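Local atomic coordinates of GGDEF and EAL domain-containing protein (Vibrio cholerae O1 str. 2010EL-1786, PDB entry 6PWK), a protein that binds the second messenger c-di-GMP and probably acts as a receptor of the LapD type that controls large adhesins in biofilm formation. Residues Glu53-Lys56 against Glu57-Glu61. Residues are numbered along the deposited sequence; the frame is centred on the assembly and turned at random.
Sequences EFIK and ELYEE
Ile55 and Tyr59 meet one turn apart in the opening of helix 53-80, which directly follows strand 45-51 in the GGDEF domain fold. Their apolar contact joins Ile55 CG2 to Tyr59 CE1 at 3.7 Å, the two side chains running alongside each other in the same direction. Ile55 O sits at the edge of the tyrosine ring, in its plane, 3.2 Å from Tyr59 CD1. The first torsion of Tyr59, chi1 -106°, places this ring edge beside the carbonyl oxygen.

The backbone bonds are uneven. Glu57 N donates to Glu53 O at 3.0 Å, with an N-H...O angle of 153°, a regular i to i+4 helical bond. Leu58 N then divides weakly between Phe54 O and Ile55 O, and Tyr59 N likewise bonds weakly to Ile55 O and, at 3.4 Å, to Lys56 O, so that the weak bonds pair with carbonyls both four and three residues back.

On another side of the helix, Glu53 and Glu57 cross at about a right angle; their OE2 atoms stand 4.7 Å apart, which may disfavour charge on both. Glu53 OE1 has a weak hydrogen bond from Gln51 NE2.

Farther out, Met70 and Val71 of the same helix touch Ile55, and Tyr59 touches Tyr64; the Tyr59 side chain comes within about 6 Å of a bound c-di-GMP. The ring's far end is fixed by a hydrogen bond between Tyr59 OH and Asp68 OD1.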
loop_
_atom_site.group_PDB
_atom_site.type_symbol
_atom_site.label_atom_id
_atom_site.label_comp_id
_atom_site.label_asym_id
_atom_site.label_seq_id
_atom_site.Cartn_x
_atom_site.Cartn_y
_atom_site.Cartn_z
ATOM N N GLU A 53 14.333 8.611 -3.973
ATOM C CA GLU A 53 12.889 8.579 -4.173
ATOM C C GLU A 53 12.533 8.449 -5.648
ATOM O O GLU A 53 11.484 7.889 -5.985
ATOM C CB GLU A 53 12.251 9.834 -3.569
ATOM C CG GLU A 53 10.735 9.928 -3.720
ATOM C CD GLU A 53 9.976 9.031 -2.754
ATOM O OE1 GLU A 53 10.612 8.210 -2.060
ATOM O OE2 GLU A 53 8.734 9.154 -2.686
ATOM N N PHE A 54 13.396 8.943 -6.541
ATOM C CA PHE A 54 13.117 8.832 -7.969
ATOM C C PHE A 54 13.153 7.383 -8.438
ATOM O O PHE A 54 12.493 7.036 -9.424
ATOM C CB PHE A 54 14.103 9.688 -8.767
ATOM C CG PHE A 54 15.516 9.172 -8.755
ATOM C CD1 PHE A 54 16.345 9.405 -7.669
ATOM C CD2 PHE A 54 16.022 8.475 -9.839
ATOM C CE1 PHE A 54 17.647 8.941 -7.660
ATOM C CE2 PHE A 54 17.324 8.008 -9.836
ATOM C CZ PHE A 54 18.137 8.242 -8.744
ATOM N N ILE A 55 13.909 6.527 -7.750
ATOM C CA ILE A 55 13.866 5.100 -8.053
ATOM C C ILE A 55 12.544 4.503 -7.586
ATOM O O ILE A 55 11.989 3.606 -8.231
ATOM C CB ILE A 55 15.074 4.383 -7.421
ATOM C CG1 ILE A 55 16.379 4.967 -7.967
ATOM C CG2 ILE A 55 15.009 2.888 -7.685
ATOM C CD1 ILE A 55 17.616 4.196 -7.556
ATOM N N LYS A 56 12.017 4.997 -6.463
ATOM C CA LYS A 56 10.707 4.551 -5.998
ATOM C C LYS A 56 9.616 4.923 -6.995
ATOM O O LYS A 56 8.690 4.140 -7.236
ATOM C CB LYS A 56 10.410 5.151 -4.624
ATOM C CG LYS A 56 9.055 4.774 -4.043
ATOM C CD LYS A 56 8.830 5.464 -2.704
ATOM C CE LYS A 56 7.569 4.962 -2.014
ATOM N NZ LYS A 56 6.333 5.261 -2.791
ATOM N N GLU A 57 9.710 6.117 -7.584
ATOM C CA GLU A 57 8.746 6.516 -8.602
ATOM C C GLU A 57 8.906 5.701 -9.878
ATOM O O GLU A 57 7.934 5.510 -10.618
ATOM C CB GLU A 57 8.889 8.010 -8.900
ATOM C CG GLU A 57 8.337 8.911 -7.805
ATOM C CD GLU A 57 8.937 10.304 -7.825
ATOM O OE1 GLU A 57 9.805 10.574 -8.681
ATOM O OE2 GLU A 57 8.544 11.128 -6.973
ATOM N N LEU A 58 10.116 5.208 -10.148
ATOM C CA LEU A 58 10.351 4.461 -11.378
ATOM C C LEU A 58 9.769 3.056 -11.306
ATOM O O LEU A 58 9.422 2.477 -12.343
ATOM C CB LEU A 58 11.851 4.401 -11.667
ATOM C CG LEU A 58 12.279 3.840 -13.024
ATOM C CD1 LEU A 58 11.789 4.739 -14.144
ATOM C CD2 LEU A 58 13.789 3.669 -13.088
ATOM N N TYR A 59 9.634 2.501 -10.099
ATOM C CA TYR A 59 9.332 1.078 -9.967
ATOM C C TYR A 59 7.940 0.742 -10.491
ATOM O O TYR A 59 7.775 -0.212 -11.257
ATOM C CB TYR A 59 9.493 0.637 -8.511
ATOM C CG TYR A 59 10.742 -0.186 -8.282
ATOM C CD1 TYR A 59 11.957 0.421 -7.993
ATOM C CD2 TYR A 59 10.710 -1.574 -8.372
ATOM C CE1 TYR A 59 13.103 -0.327 -7.790
ATOM C CE2 TYR A 59 11.850 -2.331 -8.171
ATOM C CZ TYR A 59 13.043 -1.701 -7.880
ATOM O OH TYR A 59 14.183 -2.445 -7.679
ATOM N N GLU A 60 6.918 1.496 -10.085
ATOM C CA GLU A 60 5.592 1.201 -10.619
ATOM C C GLU A 60 5.398 1.786 -12.013
ATOM O O GLU A 60 4.623 1.240 -12.806
ATOM C CB GLU A 60 4.495 1.714 -9.684
ATOM C CG GLU A 60 3.107 1.207 -10.074
ATOM C CD GLU A 60 1.986 1.822 -9.262
ATOM O OE1 GLU A 60 2.242 2.242 -8.115
ATOM O OE2 GLU A 60 0.848 1.883 -9.774
ATOM N N GLU A 61 6.097 2.876 -12.333
ATOM C CA GLU A 61 5.884 3.538 -13.615
ATOM C C GLU A 61 6.376 2.676 -14.772
ATOM O O GLU A 61 5.662 2.488 -15.766
ATOM C CB GLU A 61 6.577 4.902 -13.619
ATOM C CG GLU A 61 6.209 5.782 -14.804
ATOM C CD GLU A 61 6.856 7.153 -14.738
ATOM O OE1 GLU A 61 7.640 7.399 -13.797
ATOM O OE2 GLU A 61 6.579 7.984 -15.628
#